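Local coordinates for protein 11S globulin (Wrightia tinctoria, PDB 5WXU) that probably stores nutrients in seeds as a hexamer and binds the plant hormone auxin (indole-3-acetic acid), at residues 244-247 with 248-251; 253-256 with 257-261; 441-444 with 445-448. One frame throughout, in Å; residues are numbered along the deposited sequence.

Interaction 1. Residues 244-247 with 248-251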
loop_
_atom_site.group_PDB
_atom_site.type_symbol
_atom_site.label_atom_id
_atom_site.label_comp_id
_atom_site.label_asym_id
_atom_site.label_seq_id
_atom_site.Cartn_x
_atom_site.Cartn_y
_atom_site.Cartn_z
ATOM N N ILE B 244 -4.146 -30.137 -38.439
ATOM C CA ILE B 244 -4.640 -29.837 -37.086
ATOM C C ILE B 244 -4.864 -28.321 -36.935
ATOM O O ILE B 244 -5.894 -27.878 -36.404
ATOM C CB ILE B 244 -3.694 -30.363 -35.994
ATOM C CG1 ILE B 244 -3.784 -31.883 -35.910
ATOM C CG2 ILE B 244 -4.025 -29.733 -34.671
ATOM C CD1 ILE B 244 -2.951 -32.523 -34.829
ATOM N N ILE B 245 -3.914 -27.511 -37.426
ATOM C CA ILE B 245 -4.060 -26.061 -37.271
ATOM C C ILE B 245 -5.220 -25.579 -38.096
ATOM O O ILE B 245 -5.878 -24.638 -37.752
ATOM C CB ILE B 245 -2.761 -25.248 -37.646
ATOM C CG1 ILE B 245 -1.579 -25.717 -36.802
ATOM C CG2 ILE B 245 -2.984 -23.733 -37.447
ATOM C CD1 ILE B 245 -1.714 -25.561 -35.316
ATOM N N LYS B 246 -5.467 -26.183 -39.230
ATOM C CA LYS B 246 -6.653 -25.777 -40.008
ATOM C C LYS B 246 -7.996 -26.013 -39.334
ATOM O O LYS B 246 -8.904 -25.184 -39.496
ATOM C CB LYS B 246 -6.622 -26.409 -41.408
ATOM C CG LYS B 246 -5.677 -25.619 -42.317
ATOM C CD LYS B 246 -5.581 -26.246 -43.698
ATOM C CE LYS B 246 -4.757 -25.353 -44.628
ATOM N NZ LYS B 246 -4.816 -25.741 -46.072
ATOM N N LYS B 247 -8.050 -27.052 -38.515
ATOM C CA LYS B 247 -9.170 -27.295 -37.602
ATOM C C LYS B 247 -9.254 -26.206 -36.492
ATOM O O LYS B 247 -10.386 -25.792 -36.139
ATOM C CB LYS B 247 -9.088 -28.684 -36.997
ATOM C CG LYS B 247 -9.242 -29.809 -38.049
ATOM C CD LYS B 247 -9.044 -31.222 -37.480
ATOM C CE LYS B 247 -9.194 -32.239 -38.631
ATOM N NZ LYS B 247 -8.634 -33.577 -38.294
ATOM N N LEU B 248 -8.089 -25.745 -35.961
ATOM C CA LEU B 248 -8.122 -24.576 -35.033
ATOM C C LEU B 248 -8.720 -23.349 -35.678
ATOM O O LEU B 248 -9.477 -22.563 -35.044
ATOM C CB LEU B 248 -6.754 -24.228 -34.472
ATOM C CG LEU B 248 -6.306 -25.000 -33.240
ATOM C CD1 LEU B 248 -6.124 -26.442 -33.509
ATOM C CD2 LEU B 248 -4.968 -24.440 -32.712
ATOM N N GLN B 249 -8.407 -23.179 -36.960
ATOM C CA GLN B 249 -8.911 -22.052 -37.768
ATOM C C GLN B 249 -10.343 -22.234 -38.197
ATOM O O GLN B 249 -10.939 -21.310 -38.715
ATOM C CB GLN B 249 -8.008 -21.780 -39.003
ATOM C CG GLN B 249 -6.559 -21.517 -38.618
ATOM C CD GLN B 249 -5.689 -21.226 -39.825
ATOM O OE1 GLN B 249 -5.685 -21.978 -40.791
ATOM N NE2 GLN B 249 -4.972 -20.101 -39.782
ATOM N N SER B 250 -10.874 -23.424 -37.954
ATOM C CA SER B 250 -12.300 -23.697 -38.086
ATOM C C SER B 250 -12.707 -23.597 -39.514
ATOM O O SER B 250 -13.792 -23.184 -39.793
ATOM C CB SER B 250 -13.162 -22.729 -37.257
ATOM O OG SER B 250 -14.496 -23.236 -37.040
ATOM N N GLU B 251 -11.831 -23.918 -40.440
ATOM C CA GLU B 251 -12.265 -23.808 -41.812
ATOM C C GLU B 251 -13.279 -24.963 -42.052
ATOM O O GLU B 251 -13.215 -26.091 -41.426
ATOM C CB GLU B 251 -11.098 -23.598 -42.823
ATOM C CG GLU B 251 -10.876 -22.099 -43.281
ATOM C CD GLU B 251 -11.554 -20.984 -42.410
ATOM O OE1 GLU B 251 -12.811 -20.795 -42.491
ATOM O OE2 GLU B 251 -10.837 -20.245 -41.674
#

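Interaction 2. Residues 253-256 with 257-261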
loop_
_atom_site.group_PDB
_atom_site.type_symbol
_atom_site.label_atom_id
_atom_site.label_comp_id
_atom_site.label_asym_id
_atom_site.label_seq_id
_atom_site.Cartn_x
_atom_site.Cartn_y
_atom_site.Cartn_z
ATOM N N ASP B 253 -16.169 -25.011 -40.794
ATOM C CA ASP B 253 -16.866 -25.329 -39.532
ATOM C C ASP B 253 -17.527 -24.017 -39.162
ATOM O O ASP B 253 -16.839 -23.095 -38.704
ATOM C CB ASP B 253 -15.832 -25.868 -38.519
ATOM C CG ASP B 253 -16.368 -26.015 -37.074
ATOM O OD1 ASP B 253 -17.577 -25.756 -36.820
ATOM O OD2 ASP B 253 -15.539 -26.421 -36.198
ATOM N N PHE B 254 -18.841 -23.911 -39.405
ATOM C CA PHE B 254 -19.648 -22.726 -39.222
ATOM C C PHE B 254 -20.729 -22.908 -38.136
ATOM O O PHE B 254 -21.919 -22.675 -38.357
ATOM C CB PHE B 254 -20.299 -22.350 -40.563
ATOM C CG PHE B 254 -19.299 -22.216 -41.684
ATOM C CD1 PHE B 254 -18.400 -21.144 -41.703
ATOM C CD2 PHE B 254 -19.206 -23.205 -42.684
ATOM C CE1 PHE B 254 -17.445 -21.018 -42.709
ATOM C CE2 PHE B 254 -18.272 -23.084 -43.694
ATOM C CZ PHE B 254 -17.380 -21.998 -43.703
ATOM N N ARG B 255 -20.290 -23.268 -36.940
ATOM C CA ARG B 255 -21.199 -23.407 -35.782
ATOM C C ARG B 255 -21.345 -22.134 -34.943
ATOM O O ARG B 255 -22.108 -22.112 -33.961
ATOM C CB ARG B 255 -20.713 -24.540 -34.920
ATOM C CG ARG B 255 -20.862 -25.908 -35.611
ATOM C CD ARG B 255 -20.303 -27.024 -34.824
ATOM N NE ARG B 255 -18.859 -26.859 -34.598
ATOM C CZ ARG B 255 -18.159 -27.432 -33.624
ATOM N NH1 ARG B 255 -18.706 -28.266 -32.739
ATOM N NH2 ARG B 255 -16.890 -27.160 -33.527
ATOM N N GLY B 256 -20.651 -21.079 -35.302
ATOM C CA GLY B 256 -20.673 -19.879 -34.485
ATOM C C GLY B 256 -19.747 -20.117 -33.292
ATOM O O GLY B 256 -18.751 -20.852 -33.362
ATOM N N TYR B 257 -20.070 -19.453 -32.191
ATOM C CA TYR B 257 -19.143 -19.444 -31.041
ATOM C C TYR B 257 -19.728 -20.069 -29.810
ATOM O O TYR B 257 -19.185 -19.949 -28.704
ATOM C CB TYR B 257 -18.712 -17.990 -30.779
ATOM C CG TYR B 257 -17.956 -17.406 -31.927
ATOM C CD1 TYR B 257 -18.589 -16.784 -32.967
ATOM C CD2 TYR B 257 -16.597 -17.562 -32.001
ATOM C CE1 TYR B 257 -17.845 -16.336 -34.050
ATOM C CE2 TYR B 257 -15.854 -17.067 -33.040
ATOM C CZ TYR B 257 -16.478 -16.428 -34.049
ATOM O OH TYR B 257 -15.675 -15.972 -35.087
ATOM N N MET B 258 -20.854 -20.775 -29.968
ATOM C CA MET B 258 -21.382 -21.647 -28.939
ATOM C C MET B 258 -21.730 -22.949 -29.660
ATOM O O MET B 258 -22.488 -22.891 -30.643
ATOM C CB MET B 258 -22.642 -21.107 -28.260
ATOM C CG MET B 258 -22.536 -19.751 -27.599
ATOM S SD MET B 258 -24.126 -19.263 -26.953
ATOM C CE MET B 258 -23.828 -17.584 -26.355
ATOM N N VAL B 259 -21.093 -24.029 -29.271
ATOM C CA VAL B 259 -21.262 -25.341 -29.939
ATOM C C VAL B 259 -21.907 -26.386 -29.044
ATOM O O VAL B 259 -21.693 -26.460 -27.809
ATOM C CB VAL B 259 -19.949 -25.856 -30.464
ATOM C CG1 VAL B 259 -19.322 -24.820 -31.386
ATOM C CG2 VAL B 259 -18.977 -26.268 -29.355
ATOM N N ARG B 260 -22.686 -27.277 -29.668
ATOM C CA ARG B 260 -23.332 -28.340 -28.955
ATOM C C ARG B 260 -22.403 -29.456 -28.678
ATOM O O ARG B 260 -21.729 -29.919 -29.562
ATOM C CB ARG B 260 -24.471 -28.919 -29.786
ATOM C CG ARG B 260 -25.172 -30.068 -29.047
ATOM C CD ARG B 260 -26.683 -30.054 -29.267
ATOM N NE ARG B 260 -27.286 -28.892 -28.609
ATOM C CZ ARG B 260 -27.780 -27.803 -29.215
ATOM N NH1 ARG B 260 -27.786 -27.671 -30.550
ATOM N NH2 ARG B 260 -28.285 -26.821 -28.464
ATOM N N VAL B 261 -22.376 -29.930 -27.453
ATOM C CA VAL B 261 -21.612 -31.090 -27.084
ATOM C C VAL B 261 -22.677 -32.189 -26.840
ATOM O O VAL B 261 -23.379 -32.161 -25.835
ATOM C CB VAL B 261 -20.796 -30.829 -25.809
ATOM C CG1 VAL B 261 -19.895 -32.018 -25.432
ATOM C CG2 VAL B 261 -20.012 -29.533 -25.975
HETATM O O HOH W 1 -21.437 -29.161 -32.504
HETATM O O HOH W 2 -19.134 -29.851 -30.461
#

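Interaction 3. Residues 441-444 with 445-448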
loop_
_atom_site.group_PDB
_atom_site.type_symbol
_atom_site.label_atom_id
_atom_site.label_comp_id
_atom_site.label_asym_id
_atom_site.label_seq_id
_atom_site.Cartn_x
_atom_site.Cartn_y
_atom_site.Cartn_z
ATOM N N THR B 441 -40.748 25.923 8.299
ATOM C CA THR B 441 -40.755 26.085 9.695
ATOM C C THR B 441 -39.930 24.986 10.293
ATOM O O THR B 441 -39.665 23.904 9.649
ATOM C CB THR B 441 -42.244 26.031 10.260
ATOM O OG1 THR B 441 -42.805 24.761 9.930
ATOM C CG2 THR B 441 -43.104 27.116 9.629
ATOM N N GLN B 442 -39.545 25.219 11.550
ATOM C CA GLN B 442 -38.836 24.203 12.320
ATOM C C GLN B 442 -39.491 22.819 12.280
ATOM O O GLN B 442 -38.788 21.804 12.126
ATOM C CB GLN B 442 -38.659 24.669 13.768
ATOM C CG GLN B 442 -37.537 23.985 14.481
ATOM C CD GLN B 442 -37.350 24.513 15.879
ATOM O OE1 GLN B 442 -36.997 23.755 16.778
ATOM N NE2 GLN B 442 -37.615 25.817 16.079
ATOM N N ASP B 443 -40.851 22.748 12.430
ATOM C CA ASP B 443 -41.502 21.467 12.481
ATOM C C ASP B 443 -41.510 20.767 11.120
ATOM O O ASP B 443 -41.365 19.513 11.014
ATOM C CB ASP B 443 -42.935 21.587 13.058
ATOM C CG ASP B 443 -42.946 21.820 14.588
ATOM O OD1 ASP B 443 -42.157 21.161 15.342
ATOM O OD2 ASP B 443 -43.781 22.645 15.044
ATOM N N GLU B 444 -41.631 21.555 10.065
ATOM C CA GLU B 444 -41.602 21.040 8.679
ATOM C C GLU B 444 -40.195 20.412 8.388
ATOM O O GLU B 444 -40.070 19.335 7.811
ATOM C CB GLU B 444 -41.842 22.109 7.692
ATOM C CG GLU B 444 -43.321 22.481 7.582
ATOM C CD GLU B 444 -43.549 23.650 6.679
ATOM O OE1 GLU B 444 -42.898 24.681 6.897
ATOM O OE2 GLU B 444 -44.311 23.538 5.706
ATOM N N ALA B 445 -39.197 21.099 8.874
ATOM C CA ALA B 445 -37.799 20.649 8.662
ATOM C C ALA B 445 -37.533 19.448 9.517
ATOM O O ALA B 445 -36.875 18.550 9.060
ATOM C CB ALA B 445 -36.847 21.761 8.984
ATOM N N ARG B 446 -38.049 19.386 10.753
ATOM C CA ARG B 446 -37.910 18.138 11.529
ATOM C C ARG B 446 -38.548 16.963 10.850
ATOM O O ARG B 446 -37.968 15.889 10.816
ATOM C CB ARG B 446 -38.503 18.260 12.925
ATOM C CG ARG B 446 -37.630 18.975 13.838
ATOM C CD ARG B 446 -38.251 19.030 15.234
ATOM N NE ARG B 446 -37.553 20.140 15.845
ATOM C CZ ARG B 446 -36.344 20.049 16.398
ATOM N NH1 ARG B 446 -35.727 18.867 16.516
ATOM N NH2 ARG B 446 -35.767 21.150 16.880
ATOM N N SER B 447 -39.789 17.134 10.361
ATOM C CA SER B 447 -40.455 16.080 9.667
ATOM C C SER B 447 -39.608 15.606 8.530
ATOM O O SER B 447 -39.472 14.399 8.296
ATOM C CB SER B 447 -41.820 16.532 9.131
ATOM O OG SER B 447 -42.728 16.793 10.229
ATOM N N LEU B 448 -39.031 16.547 7.784
ATOM C CA LEU B 448 -38.134 16.150 6.682
ATOM C C LEU B 448 -36.967 15.245 7.124
ATOM O O LEU B 448 -36.674 14.182 6.510
ATOM C CB LEU B 448 -37.631 17.376 5.948
ATOM C CG LEU B 448 -37.015 17.144 4.584
ATOM C CD1 LEU B 448 -38.011 16.648 3.510
ATOM C CD2 LEU B 448 -36.340 18.414 4.118
#

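Interaction 1. Residues 244-247 with 248-251
The backbone N of Leu248 bonds to Ile244 O at 3.1 Å and the N of Gln249 to Ile245 O at 3.0 Å, two i to i+4 bonds in the last turn of helix 242-248. The first donor lies in the carbonyl plane of its acceptor, while the second is tilted 20° out of it. Along one side of this final turn Ile244 and Leu248 run side by side, pointing the same way, with Ile244 CG2 against Leu248 CD1 at 4.1 Å. With chi1 at -72°, Ile244 CG1 sits beside the backbone N and CG2 is anti to it, which sets that methyl next to Leu248. Leu248 meets Ile245 as well, through CD2 and the Ile245 methyl CD1, 4.3 Å apart. One residue on, Gln249 crosses Lys246: Gln249 OE1 comes to 3.9 Å from Lys246 CG, touching the aliphatic part of the lysine, whose extended chain runs on away from it. The amide end of Gln249 is held elsewhere, NE2 donating to Phe226 O. Ile245 and Gln249 both pack on Pro231 of helix 231-238, while Ile244 and Leu248 also touch Glu444 and Phe438 of a neighbouring subunit. Glu251 OE1 pairs with Lys372 of that subunit. At Ser250 the chain leaves the helix with positive phi (67°). Two weak bonds reach back into the last turn, Glu251 N to Lys246 O at 3.3 Å and Ser250 N to Lys247 O at 3.0 Å: a Schellman motif, closing the C-terminal end of helix 242-248, from which the chain returns to strand 258-260 of the N-terminal cupin half.

Interaction 2. Residues 253-256 with 257-261
Val259 lies over one face of the Arg255 guanidinium, its CG1 methyl 3.6 Å above the plane and over the centre of the group. Val259 CB adds to this cover, 3.5 Å from Arg255 NH1. The arginine gets there by a bend at chi3 (-61°), which turns the guanidinium back over the valine. No hydrogen bond joins the two segments directly. Instead two waters sit at the guanidinium edge, in its plane, between Arg255 NH1 and Arg260 O; the first accepts from NH1 at 2.9 Å, the second more weakly. From Arg260 O the first lies 3.1 Å away and the second 2.7 Å, though the protons of both have other acceptors in reach.

Arg255 takes Asp253 side-on in a two-pronged salt bridge, NE to OD1 at 2.8 Å and NH2 to OD2 at 3.1 Å. Both oxygens are met on their syn sides, although the carboxylate stands somewhat out of the guanidinium plane. This pair fixes the rotation of the arginine end. Here the chain turns from the loop after helix 242-248 back into the cupin barrel: strand 258-260 joins strand 91-98 as an antiparallel neighbour, with Val259 bonded through its backbone to Leu92. Gly256 makes the entry with phi 78° and psi -151°, backbone angles at which a CB would jam against the preceding carbonyl. Its carbonyl O lies over one face of the Tyr257 ring, which also meets Trp222 and Phe201. Farther out, Arg255 NH2 donates to Asn436 O of a neighbouring subunit, and Val259 packs on that same asparagine.

Interaction 3. Residues 441-444 with 445-448
Gln442 and Arg446 stand side by side, one turn apart, at the start of helix 442-450, which a capping box between Thr441 and Glu444 opens. Backbone bonds come first: Arg446 N to Gln442 O at 2.9 Å is one of four consecutive i to i+4 bonds, which begin with Ala445 N to Thr441 O and end with Leu448 N to Glu444 O.

The capping bonds run both ways. Thr441 N donates to Glu444 OE1 at 2.9 Å, nearly straight and on the anti lone pair of that oxygen. In return Glu444 N gives a weak bond to Thr441 OG1 at 3.4 Å, occupying an amide that the helix start would otherwise leave without an intrahelical carbonyl. The other oxygen of the carboxylate, OE2, forms a salt bridge with Lys247 of a neighbouring subunit.

As for packing, the side chains of Gln442, Ala445 and Arg446 touch Leu431 of helix 431-438, and Leu448 touches Leu248 of the neighbouring subunit.

Between the side chains, Arg446 NH2 bonds to Gln442 OE1 almost without a bend, the N-H...O angle being 175°. The same NH2 also donates to Arg145 O of that subunit; a leucine in place of Arg446 would probably leave both this carbonyl and the Gln442 amide oxygen without their donor. Gln442 reaches over with CG anti to its backbone N (chi1 -158°). The amide and guanidinium planes stand 51° apart, yet Gln442 OE1 lies in the guanidinium plane and receives Arg446 NH2 on a lone pair at 2.9 Å.

Overall arrangement
Interactions 1 and 2 follow one another along the chain, their centres 13 Å apart: the helix end of 244-251 passes into the loop that returns to strand 258-260, and both touch the same neighbouring subunit. Interaction 3 lies on the opposite side of the chain's centre, 73 Å from interaction 1 and 65 Å from interaction 2, centre to centre. Between subunits that separation vanishes, because helix 442-450 of one copy packs on helix 242-248 of another. Interactions 1 and 2 lie away from the auxin sites, whereas the Leu448 side chain is about 9 Å from that of Arg427, which binds auxin in this protein, though no ligand is bound at it in this chain.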